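Local coordinates for hypothetical protein PSPTO_2114 (Pseudomonas syringae pv. tomato, PDB 2ODA) that probably acts as a phosphatase of a Pseudomonas-specific subfamily of the haloacid dehalogenase superfamily, with a biochemical role that appears distinct from those of its relatives, at residues Trp57-Pro62 with Ala85-Pro90; Ser120-Asn123 with Trp127-Gly130; Pro4-Leu9 with Ala184-Arg189; Gln155-Ala160 with Val172-Gly177. All blocks are in the same frame, centred on the assembly; numbering follows the deposited sequence.

Interaction 1: Trp57-Pro62 with Ala85-Pro90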
loop_
_atom_site.group_PDB
_atom_site.type_symbol
_atom_site.label_atom_id
_atom_site.label_comp_id
_atom_site.label_asym_id
_atom_site.label_seq_id
_atom_site.Cartn_x
_atom_site.Cartn_y
_atom_site.Cartn_z
ATOM N N TRP B 57 -15.299 -3.782 5.253
ATOM C CA TRP B 57 -14.970 -3.923 6.675
ATOM C C TRP B 57 -13.843 -4.909 6.905
ATOM O O TRP B 57 -13.651 -5.861 6.128
ATOM C CB TRP B 57 -16.189 -4.306 7.529
ATOM C CG TRP B 57 -16.792 -5.666 7.237
ATOM C CD1 TRP B 57 -17.876 -5.929 6.430
ATOM C CD2 TRP B 57 -16.386 -6.921 7.792
ATOM N NE1 TRP B 57 -18.148 -7.278 6.437
ATOM C CE2 TRP B 57 -17.258 -7.911 7.274
ATOM C CE3 TRP B 57 -15.351 -7.309 8.661
ATOM C CZ2 TRP B 57 -17.137 -9.273 7.602
ATOM C CZ3 TRP B 57 -15.219 -8.673 8.984
ATOM C CH2 TRP B 57 -16.111 -9.639 8.451
ATOM N N ILE B 58 -13.104 -4.662 7.985
ATOM C CA ILE B 58 -11.965 -5.486 8.367
ATOM C C ILE B 58 -12.145 -5.930 9.802
ATOM O O ILE B 58 -12.489 -5.123 10.662
ATOM C CB ILE B 58 -10.656 -4.665 8.291
ATOM C CG1 ILE B 58 -10.377 -4.291 6.839
ATOM C CG2 ILE B 58 -9.483 -5.432 8.921
ATOM C CD1 ILE B 58 -9.208 -3.329 6.677
ATOM N N ASP B 59 -11.882 -7.201 10.071
ATOM C CA ASP B 59 -11.778 -7.640 11.467
ATOM C C ASP B 59 -10.822 -8.826 11.620
ATOM O O ASP B 59 -10.245 -9.314 10.628
ATOM C CB ASP B 59 -13.166 -7.915 12.060
ATOM C CG ASP B 59 -13.249 -7.509 13.535
ATOM O OD1 ASP B 59 -12.540 -8.115 14.363
ATOM O OD2 ASP B 59 -14.013 -6.590 13.870
ATOM N N GLU B 60 -10.612 -9.258 12.861
ATOM C CA GLU B 60 -9.755 -10.421 13.122
ATOM C C GLU B 60 -10.505 -11.478 13.934
ATOM O O GLU B 60 -9.996 -12.584 14.151
ATOM C CB GLU B 60 -8.473 -9.995 13.841
ATOM C CG GLU B 60 -8.717 -9.358 15.209
ATOM C CD GLU B 60 -7.460 -9.122 16.029
ATOM O OE1 GLU B 60 -6.335 -9.333 15.518
ATOM O OE2 GLU B 60 -7.607 -8.715 17.204
ATOM N N LEU B 61 -11.723 -11.156 14.365
ATOM C CA LEU B 61 -12.519 -12.127 15.122
ATOM C C LEU B 61 -12.733 -13.384 14.298
ATOM O O LEU B 61 -12.735 -13.311 13.067
ATOM C CB LEU B 61 -13.883 -11.542 15.524
ATOM C CG LEU B 61 -13.903 -10.404 16.546
ATOM C CD1 LEU B 61 -15.192 -9.620 16.398
ATOM C CD2 LEU B 61 -13.763 -10.908 17.958
ATOM N N PRO B 62 -12.925 -14.539 14.971
ATOM C CA PRO B 62 -13.309 -15.746 14.248
ATOM C C PRO B 62 -14.536 -15.512 13.400
ATOM O O PRO B 62 -15.386 -14.695 13.768
ATOM C CB PRO B 62 -13.673 -16.723 15.375
ATOM C CG PRO B 62 -12.916 -16.277 16.554
ATOM C CD PRO B 62 -12.784 -14.779 16.428
ATOM N N ALA B 85 -0.955 -12.770 7.413
ATOM C CA ALA B 85 -0.173 -12.070 8.430
ATOM C C ALA B 85 -1.088 -11.002 9.045
ATOM O O ALA B 85 -1.567 -10.113 8.332
ATOM C CB ALA B 85 1.078 -11.416 7.806
ATOM N N GLY B 86 -1.340 -11.127 10.347
ATOM C CA GLY B 86 -2.325 -10.293 11.057
ATOM C C GLY B 86 -1.798 -8.940 11.471
ATOM O O GLY B 86 -0.636 -8.632 11.237
ATOM N N TRP B 87 -2.650 -8.135 12.102
ATOM C CA TRP B 87 -2.269 -6.811 12.557
ATOM C C TRP B 87 -1.049 -6.902 13.497
ATOM O O TRP B 87 -0.920 -7.867 14.235
ATOM C CB TRP B 87 -3.441 -6.165 13.301
ATOM C CG TRP B 87 -4.790 -6.295 12.629
ATOM C CD1 TRP B 87 -5.048 -6.555 11.313
ATOM C CD2 TRP B 87 -6.060 -6.134 13.258
ATOM N NE1 TRP B 87 -6.404 -6.590 11.086
ATOM C CE2 TRP B 87 -7.048 -6.338 12.269
ATOM C CE3 TRP B 87 -6.461 -5.830 14.567
ATOM C CZ2 TRP B 87 -8.416 -6.269 12.547
ATOM C CZ3 TRP B 87 -7.823 -5.746 14.836
ATOM C CH2 TRP B 87 -8.783 -5.972 13.833
ATOM N N PRO B 88 -0.167 -5.894 13.503
ATOM C CA PRO B 88 -0.180 -4.626 12.787
ATOM C C PRO B 88 0.442 -4.644 11.379
ATOM O O PRO B 88 0.662 -3.563 10.831
ATOM C CB PRO B 88 0.653 -3.719 13.696
ATOM C CG PRO B 88 1.686 -4.624 14.295
ATOM C CD PRO B 88 1.028 -6.011 14.366
ATOM N N GLN B 89 0.697 -5.826 10.801
ATOM C CA GLN B 89 1.153 -5.916 9.401
ATOM C C GLN B 89 0.143 -5.216 8.459
ATOM O O GLN B 89 -1.079 -5.240 8.719
ATOM C CB GLN B 89 1.362 -7.379 8.948
ATOM C CG GLN B 89 2.529 -8.122 9.604
ATOM C CD GLN B 89 3.859 -7.450 9.354
ATOM O OE1 GLN B 89 4.333 -6.675 10.183
ATOM N NE2 GLN B 89 4.472 -7.741 8.207
ATOM N N PRO B 90 0.649 -4.539 7.404
ATOM C CA PRO B 90 -0.226 -3.765 6.491
ATOM C C PRO B 90 -1.210 -4.622 5.670
ATOM O O PRO B 90 -2.190 -4.087 5.104
ATOM C CB PRO B 90 0.777 -3.088 5.528
ATOM C CG PRO B 90 2.027 -3.990 5.597
ATOM C CD PRO B 90 2.075 -4.404 7.049
HETATM O O HOH W 1 -7.901 -8.496 9.374
HETATM O O HOH W 2 -4.953 -9.718 13.102
#
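Glu60 lays its carboxylate over one face of the Trp87 indole, the two planes only 7° from parallel, with its CD 3.6 Å from Trp87 CZ3. The CG methylene also sits above the six-membered ring in a CH-pi contact. Glu60 CG falls between its own backbone N and carbonyl carbon (chi1 62°), and the extended chain beyond it then runs across the indole. Obliquely to the ring, Ile58 adds its CG2 methyl at 3.9 Å from Trp87 CZ2, the same ring carbon that the backbone C of Asp59 meets at 3.6 Å.

Water supplies the polar half of the contact. One molecule accepts from Trp87 NE1 at 3.0 Å and donates to Asp59 O at 2.8 Å; a second, on the indole face that carries Glu60 OE1, accepts from Trp87 N and donates to that oxygen. The other carboxylate oxygen, OE2, is engaged in a salt bridge with Arg116, so the flat group is held from both of its oxygens while it stacks.

Asp59 shapes the turn that presents Glu60. Its OD1 accepts from Glu60 N at 2.7 Å and from Leu61 N at 3.1 Å, the latter bond defining an Asx turn, while OD2 receives Ser14 N.

The arrangement illustrates how a Rossmann-like HAD domain gathers its loops at the C-terminal ends of parallel strands: the turn after strand 55-58 lies where HAD enzymes usually carry motif II, so the contact probably borders the active-site region.

Interaction 2: Ser120-Asn123 with Trp127-Gly130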
loop_
_atom_site.group_PDB
_atom_site.type_symbol
_atom_site.label_atom_id
_atom_site.label_comp_id
_atom_site.label_asym_id
_atom_site.label_seq_id
_atom_site.Cartn_x
_atom_site.Cartn_y
_atom_site.Cartn_z
ATOM N N SER B 120 -2.009 -1.089 11.661
ATOM C CA SER B 120 -1.981 -1.725 10.332
ATOM C C SER B 120 -2.226 -0.663 9.241
ATOM O O SER B 120 -1.531 -0.638 8.233
ATOM C CB SER B 120 -3.020 -2.863 10.256
ATOM O OG SER B 120 -3.163 -3.344 8.924
ATOM N N GLY B 121 -3.217 0.207 9.447
ATOM C CA GLY B 121 -3.549 1.225 8.449
ATOM C C GLY B 121 -2.415 2.219 8.258
ATOM O O GLY B 121 -2.105 2.604 7.121
ATOM N N LEU B 122 -1.800 2.653 9.363
ATOM C CA LEU B 122 -0.648 3.557 9.288
ATOM C C LEU B 122 0.497 2.864 8.554
ATOM O O LEU B 122 1.135 3.442 7.686
ATOM C CB LEU B 122 -0.183 3.986 10.708
ATOM C CG LEU B 122 -1.161 4.881 11.489
ATOM C CD1 LEU B 122 -0.681 5.115 12.941
ATOM C CD2 LEU B 122 -1.345 6.234 10.772
ATOM N N ASN B 123 0.763 1.618 8.918
ATOM C CA ASN B 123 1.816 0.829 8.241
ATOM C C ASN B 123 1.546 0.633 6.756
ATOM O O ASN B 123 2.489 0.588 5.926
ATOM C CB ASN B 123 1.982 -0.530 8.925
ATOM C CG ASN B 123 2.662 -0.417 10.303
ATOM O OD1 ASN B 123 3.258 0.606 10.612
ATOM N ND2 ASN B 123 2.547 -1.465 11.135
ATOM N N TRP B 127 -4.531 7.093 5.280
ATOM C CA TRP B 127 -5.089 8.051 6.227
ATOM C C TRP B 127 -5.837 7.245 7.285
ATOM O O TRP B 127 -6.412 6.191 6.991
ATOM C CB TRP B 127 -6.077 9.006 5.533
ATOM C CG TRP B 127 -5.397 10.069 4.691
ATOM C CD1 TRP B 127 -5.163 10.036 3.337
ATOM C CD2 TRP B 127 -4.882 11.311 5.162
ATOM N NE1 TRP B 127 -4.525 11.202 2.936
ATOM C CE2 TRP B 127 -4.334 11.995 4.041
ATOM C CE3 TRP B 127 -4.813 11.913 6.428
ATOM C CZ2 TRP B 127 -3.717 13.251 4.155
ATOM C CZ3 TRP B 127 -4.208 13.170 6.544
ATOM C CH2 TRP B 127 -3.674 13.827 5.404
ATOM N N THR B 128 -5.836 7.746 8.518
ATOM C CA THR B 128 -6.541 7.062 9.625
ATOM C C THR B 128 -7.445 7.990 10.426
ATOM O O THR B 128 -7.083 9.125 10.707
ATOM C CB THR B 128 -5.556 6.357 10.618
ATOM O OG1 THR B 128 -4.651 7.313 11.177
ATOM C CG2 THR B 128 -4.734 5.298 9.900
ATOM N N ILE B 129 -8.622 7.487 10.790
ATOM C CA ILE B 129 -9.547 8.187 11.667
ATOM C C ILE B 129 -9.773 7.252 12.845
ATOM O O ILE B 129 -10.125 6.089 12.647
ATOM C CB ILE B 129 -10.915 8.502 10.967
ATOM C CG1 ILE B 129 -10.678 9.452 9.778
ATOM C CG2 ILE B 129 -11.978 9.033 12.011
ATOM C CD1 ILE B 129 -11.889 9.625 8.778
ATOM N N GLY B 130 -9.530 7.762 14.048
ATOM C CA GLY B 130 -9.738 7.026 15.283
ATOM C C GLY B 130 -11.074 7.376 15.915
ATOM O O GLY B 130 -11.593 8.489 15.745
#
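Leu122 reaches from its helix to Thr128 with one branch, CD2, which settles 3.5 Å from Thr128 OG1 and 3.6 Å from Thr128 CG2. The two side chains meet at about a right angle, so that the leucine methyl covers both branches of the threonine.

Torsions on both sides make this possible. The CB of Leu122 does not head straight for the strand; with CD1 extended away from CA (chi2 173°), it is CD2 that bends across to the threonine, and CG follows to 3.9 Å from Thr128 CG2. On the strand, chi1 of 59° puts OG1 between the backbone N and the carbonyl carbon and leaves the methyl beside the backbone N. That methyl comes up against the helix backbone, with Thr128 CG2 4.2 Å from Gly121 C. Since Gly121 has no side chain to stand between them, helix and strand come close here, their CA atoms at Gly121 and Thr128 being 6.7 Å apart. The contact is buried and relies on shape, although Thr128 OG1 has a hydrogen-bonding partner elsewhere in the protein.

Helix 115-123 thus covers one side of the parallel sheet inside the beta-alpha-beta unit of strand 109-112, the helix and strand 127-131. From the opposite face of the strand, Trp127 and Ile129 pack against helix 179-191, while Asn123 at the helix end touches Ser103 of the second subunit.

Interaction 3: Pro4-Leu9 with Ala184-Arg189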
loop_
_atom_site.group_PDB
_atom_site.type_symbol
_atom_site.label_atom_id
_atom_site.label_comp_id
_atom_site.label_asym_id
_atom_site.label_seq_id
_atom_site.Cartn_x
_atom_site.Cartn_y
_atom_site.Cartn_z
ATOM N N PRO B 4 -10.191 17.376 -2.904
ATOM C CA PRO B 4 -9.858 16.002 -3.268
ATOM C C PRO B 4 -10.931 15.027 -2.760
ATOM O O PRO B 4 -11.574 15.273 -1.729
ATOM C CB PRO B 4 -8.547 15.755 -2.517
ATOM C CG PRO B 4 -7.942 17.118 -2.360
ATOM C CD PRO B 4 -9.101 18.037 -2.158
ATOM N N THR B 5 -11.133 13.945 -3.498
ATOM C CA THR B 5 -12.158 12.969 -3.165
ATOM C C THR B 5 -11.495 11.722 -2.599
ATOM O O THR B 5 -10.280 11.533 -2.749
ATOM C CB THR B 5 -12.975 12.597 -4.416
ATOM O OG1 THR B 5 -12.064 12.158 -5.439
ATOM C CG2 THR B 5 -13.778 13.812 -4.908
ATOM N N PHE B 6 -12.297 10.869 -1.954
ATOM C CA PHE B 6 -11.809 9.622 -1.361
ATOM C C PHE B 6 -12.189 8.428 -2.231
ATOM O O PHE B 6 -13.372 8.223 -2.534
ATOM C CB PHE B 6 -12.363 9.455 0.073
ATOM C CG PHE B 6 -12.008 10.589 0.978
ATOM C CD1 PHE B 6 -10.764 10.624 1.601
ATOM C CD2 PHE B 6 -12.906 11.636 1.205
ATOM C CE1 PHE B 6 -10.406 11.679 2.449
ATOM C CE2 PHE B 6 -12.551 12.706 2.026
ATOM C CZ PHE B 6 -11.291 12.723 2.641
ATOM N N PRO B 7 -11.192 7.638 -2.661
ATOM C CA PRO B 7 -11.513 6.484 -3.510
ATOM C C PRO B 7 -12.128 5.277 -2.783
ATOM O O PRO B 7 -12.883 4.529 -3.399
ATOM C CB PRO B 7 -10.174 6.110 -4.140
ATOM C CG PRO B 7 -9.129 6.694 -3.270
ATOM C CD PRO B 7 -9.740 7.798 -2.449
ATOM N N ALA B 8 -11.830 5.103 -1.498
ATOM C CA ALA B 8 -12.315 3.940 -0.758
ATOM C C ALA B 8 -12.214 4.240 0.736
ATOM O O ALA B 8 -11.333 4.992 1.156
ATOM C CB ALA B 8 -11.492 2.701 -1.096
ATOM N N LEU B 9 -13.108 3.633 1.506
ATOM C CA LEU B 9 -13.063 3.689 2.954
ATOM C C LEU B 9 -13.047 2.283 3.533
ATOM O O LEU B 9 -13.830 1.402 3.124
ATOM C CB LEU B 9 -14.245 4.490 3.526
ATOM C CG LEU B 9 -14.459 5.944 3.077
ATOM C CD1 LEU B 9 -15.748 6.499 3.687
ATOM C CD2 LEU B 9 -13.279 6.828 3.485
ATOM N N ALA B 184 -14.308 15.634 5.391
ATOM C CA ALA B 184 -14.216 16.938 4.700
ATOM C C ALA B 184 -12.969 17.705 5.140
ATOM O O ALA B 184 -12.293 18.340 4.316
ATOM C CB ALA B 184 -15.503 17.778 4.911
ATOM N N ASP B 185 -12.639 17.630 6.433
ATOM C CA ASP B 185 -11.448 18.334 6.929
ATOM C C ASP B 185 -10.149 17.656 6.462
ATOM O O ASP B 185 -9.163 18.337 6.173
ATOM C CB ASP B 185 -11.498 18.512 8.455
ATOM C CG ASP B 185 -10.789 19.771 8.906
ATOM O OD1 ASP B 185 -11.098 20.859 8.346
ATOM O OD2 ASP B 185 -9.890 19.658 9.764
ATOM N N ILE B 186 -10.142 16.325 6.362
ATOM C CA ILE B 186 -8.987 15.630 5.758
ATOM C C ILE B 186 -8.823 16.014 4.275
ATOM O O ILE B 186 -7.691 16.203 3.781
ATOM C CB ILE B 186 -9.054 14.110 5.980
ATOM C CG1 ILE B 186 -8.733 13.802 7.469
ATOM C CG2 ILE B 186 -8.084 13.363 5.021
ATOM C CD1 ILE B 186 -9.076 12.330 7.924
ATOM N N ALA B 187 -9.939 16.159 3.569
ATOM C CA ALA B 187 -9.862 16.556 2.151
ATOM C C ALA B 187 -9.202 17.933 2.016
ATOM O O ALA B 187 -8.377 18.135 1.124
ATOM C CB ALA B 187 -11.250 16.547 1.513
ATOM N N LEU B 188 -9.562 18.861 2.914
ATOM C CA LEU B 188 -8.960 20.197 2.995
ATOM C C LEU B 188 -7.474 20.118 3.295
ATOM O O LEU B 188 -6.667 20.744 2.599
ATOM C CB LEU B 188 -9.677 21.066 4.045
ATOM C CG LEU B 188 -9.323 22.567 4.213
ATOM C CD1 LEU B 188 -9.440 23.389 2.893
ATOM C CD2 LEU B 188 -10.211 23.213 5.327
ATOM N N ARG B 189 -7.097 19.348 4.313
ATOM C CA ARG B 189 -5.656 19.068 4.566
ATOM C C ARG B 189 -4.911 18.541 3.321
ATOM O O ARG B 189 -3.836 19.039 2.967
ATOM C CB ARG B 189 -5.462 18.130 5.775
ATOM C CG ARG B 189 -5.772 18.818 7.087
ATOM C CD ARG B 189 -6.168 17.849 8.202
ATOM N NE ARG B 189 -5.078 16.931 8.521
ATOM C CZ ARG B 189 -5.102 16.050 9.513
ATOM N NH1 ARG B 189 -6.156 15.991 10.313
ATOM N NH2 ARG B 189 -4.054 15.251 9.717
#
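The carbonyl oxygen of Ala187 lies against two ring carbons of Pro4, with CD at 3.4 Å and CG at 3.7 Å, a contact of CH groups with a polar atom. It joins the two ends of the chain in this Rossmann-like HAD fold: the segment leading into the first core strand, 9-12, meets helix 179-191, the last helix, through Pro4 and Phe6. In the other direction, the Ala187 CB methyl stands 3.5 Å from Pro4 O.

Phe6 makes the larger apolar contribution. Its CG lies anti to its own carbonyl carbon (chi1 -58°), and although CB does not head for the helix, the far end of the ring arrives there. At the ring's edge and near its plane is the CG2 methyl of Ile186, with the two side chains crossing at about a right angle. Ala187 approaches obliquely, its N 3.8 Å from Phe6 CZ. Beyond these partners the ring also packs on Met53, Leu183 and Arg190, and Arg190 in turn binds Thr5 O through its guanidinium.

Ile186 packs in two directions from one helical position, against Trp127 and Ile129 of the sheet and against Phe6, which its CG2 meets 3.9 Å from CE1.

Interaction 4: Gln155-Ala160 with Val172-Gly177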
loop_
_atom_site.group_PDB
_atom_site.type_symbol
_atom_site.label_atom_id
_atom_site.label_comp_id
_atom_site.label_asym_id
_atom_site.label_seq_id
_atom_site.Cartn_x
_atom_site.Cartn_y
_atom_site.Cartn_z
ATOM N N GLN B 155 -13.855 11.906 30.329
ATOM C CA GLN B 155 -12.516 11.449 30.711
ATOM C C GLN B 155 -12.050 10.285 29.815
ATOM O O GLN B 155 -10.929 10.295 29.334
ATOM C CB GLN B 155 -12.444 11.084 32.210
ATOM C CG GLN B 155 -11.022 10.900 32.716
ATOM C CD GLN B 155 -10.906 10.901 34.253
ATOM O OE1 GLN B 155 -11.902 10.825 34.966
ATOM N NE2 GLN B 155 -9.681 10.972 34.755
ATOM N N ARG B 156 -12.917 9.300 29.591
ATOM C CA ARG B 156 -12.554 8.125 28.786
ATOM C C ARG B 156 -12.319 8.443 27.301
ATOM O O ARG B 156 -11.407 7.871 26.698
ATOM C CB ARG B 156 -13.584 6.994 28.975
ATOM C CG ARG B 156 -13.378 6.298 30.347
ATOM C CD ARG B 156 -14.566 5.423 30.757
ATOM N NE ARG B 156 -14.338 4.777 32.075
ATOM C CZ ARG B 156 -14.342 5.426 33.238
ATOM N NH1 ARG B 156 -14.531 6.742 33.286
ATOM N NH2 ARG B 156 -14.125 4.767 34.365
ATOM N N ARG B 157 -13.139 9.331 26.738
ATOM C CA ARG B 157 -12.948 9.821 25.375
ATOM C C ARG B 157 -11.613 10.552 25.244
ATOM O O ARG B 157 -10.852 10.288 24.319
ATOM C CB ARG B 157 -14.051 10.803 24.996
ATOM C CG ARG B 157 -15.374 10.184 24.578
ATOM C CD ARG B 157 -16.217 11.235 23.807
ATOM N NE ARG B 157 -16.532 12.426 24.616
ATOM C CZ ARG B 157 -17.599 12.542 25.406
ATOM N NH1 ARG B 157 -18.494 11.549 25.480
ATOM N NH2 ARG B 157 -17.773 13.663 26.113
ATOM N N ALA B 158 -11.332 11.466 26.173
ATOM C CA ALA B 158 -10.077 12.197 26.165
ATOM C C ALA B 158 -8.851 11.263 26.277
ATOM O O ALA B 158 -7.856 11.450 25.582
ATOM C CB ALA B 158 -10.077 13.280 27.269
ATOM N N GLN B 159 -8.931 10.241 27.135
ATOM C CA GLN B 159 -7.828 9.274 27.274
ATOM C C GLN B 159 -7.593 8.481 25.989
ATOM O O GLN B 159 -6.446 8.371 25.531
ATOM C CB GLN B 159 -8.052 8.320 28.455
ATOM C CG GLN B 159 -7.800 9.021 29.757
ATOM C CD GLN B 159 -8.340 8.287 30.977
ATOM O OE1 GLN B 159 -9.098 7.306 30.867
ATOM N NE2 GLN B 159 -7.971 8.782 32.150
ATOM N N ALA B 160 -8.668 7.934 25.426
ATOM C CA ALA B 160 -8.615 7.225 24.123
ATOM C C ALA B 160 -8.091 8.104 22.988
ATOM O O ALA B 160 -7.305 7.633 22.160
ATOM C CB ALA B 160 -9.994 6.678 23.746
ATOM N N VAL B 172 -9.192 12.290 15.213
ATOM C CA VAL B 172 -10.020 11.513 16.131
ATOM C C VAL B 172 -11.376 12.183 16.317
ATOM O O VAL B 172 -11.465 13.402 16.517
ATOM C CB VAL B 172 -9.349 11.311 17.545
ATOM C CG1 VAL B 172 -10.237 10.433 18.443
ATOM C CG2 VAL B 172 -7.951 10.646 17.422
ATOM N N ILE B 173 -12.425 11.366 16.266
ATOM C CA ILE B 173 -13.800 11.800 16.421
ATOM C C ILE B 173 -14.526 10.918 17.441
ATOM O O ILE B 173 -14.098 9.799 17.732
ATOM C CB ILE B 173 -14.577 11.796 15.056
ATOM C CG1 ILE B 173 -14.498 10.408 14.373
ATOM C CG2 ILE B 173 -14.015 12.935 14.159
ATOM C CD1 ILE B 173 -15.361 10.241 13.093
ATOM N N ASP B 174 -15.634 11.436 17.960
ATOM C CA ASP B 174 -16.339 10.786 19.073
ATOM C C ASP B 174 -17.161 9.586 18.599
ATOM O O ASP B 174 -17.392 8.641 19.366
ATOM C CB ASP B 174 -17.308 11.765 19.712
ATOM C CG ASP B 174 -16.635 12.822 20.581
ATOM O OD1 ASP B 174 -15.398 12.812 20.793
ATOM O OD2 ASP B 174 -17.411 13.690 21.055
ATOM N N HIS B 175 -17.670 9.662 17.370
ATOM C CA HIS B 175 -18.570 8.627 16.833
ATOM C C HIS B 175 -18.714 8.831 15.341
ATOM O O HIS B 175 -18.357 9.885 14.826
ATOM C CB HIS B 175 -19.968 8.690 17.521
ATOM C CG HIS B 175 -20.621 10.038 17.441
ATOM N ND1 HIS B 175 -21.305 10.475 16.327
ATOM C CD2 HIS B 175 -20.679 11.053 18.332
ATOM C CE1 HIS B 175 -21.759 11.701 16.538
ATOM N NE2 HIS B 175 -21.381 12.076 17.745
ATOM N N LEU B 176 -19.289 7.837 14.662
ATOM C CA LEU B 176 -19.477 7.890 13.202
ATOM C C LEU B 176 -20.390 9.012 12.683
ATOM O O LEU B 176 -20.336 9.361 11.501
ATOM C CB LEU B 176 -19.928 6.534 12.660
ATOM C CG LEU B 176 -18.921 5.382 12.792
ATOM C CD1 LEU B 176 -19.540 4.079 12.292
ATOM C CD2 LEU B 176 -17.625 5.712 12.033
ATOM N N GLY B 177 -21.215 9.593 13.549
ATOM C CA GLY B 177 -22.045 10.728 13.122
ATOM C C GLY B 177 -21.160 11.897 12.692
ATOM O O GLY B 177 -21.602 12.817 11.981
#
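The guanidinium of Arg157 and the carboxylate of Asp174 are tilted 40° against each other, and Asp174 OD2 stands obliquely to the arginine, well out of its plane. The pair joins helix 150-167 to the loop after strand 171-173, the outermost strand at its side of the parallel sheet, in the alpha/beta layering of a Rossmann-like HAD domain. A second flat group farther along the loop, the His175 imidazole, has Gly177 CA at its edge and in its plane.

The salt bridge is long, 3.9 Å from Arg157 NE to Asp174 OD2, and no N-H points at the oxygen, so it should act by charge alone. The closer meeting is made by the aliphatic part of the arginine: CD lies 3.6 Å from Asp174 CG. A turn at chi3 (-61°) explains this, bending the chain at CD and carrying the guanidinium off to one side. There NH2 forms its stronger salt bridge with Glu154, one turn earlier in the same helix, so the arginine is shared between its own helix and the loop.

Trp145 and Ser133 pack against Arg157 as well. Nearer the sheet, Val172 touches Thr161 and Leu164 of the helix, continuing the contact inward from this partly exposed pair. Within the loop, Gly177 N makes a weak bond of 2.9 Å to His175 ND1, while at the interface Arg157 CD comes within 3.5 Å of Asp174 OD1.

Burial and chemistry change together across the four contacts. Interaction 2 is the buried one, mainly van der Waals contact between helix and sheet, whereas interaction 4 lies at the surface and combines a long pairing of charges with the aliphatic part of an arginine. Interactions 1 and 3 are partly buried: interaction 1 mixes stacking with water bridges, interaction 3 joins the two chain ends mainly through apolar groups. Interactions 1 and 2 meet directly, Ser120 OG lying 2.8 Å from Gln89 O, and interactions 2 and 4 share neighbouring strands, with Ile173 N 3.0 Å from Gly130 O. Interaction 3 touches interaction 2 through Ile186, and its loop along the chain encloses all the others.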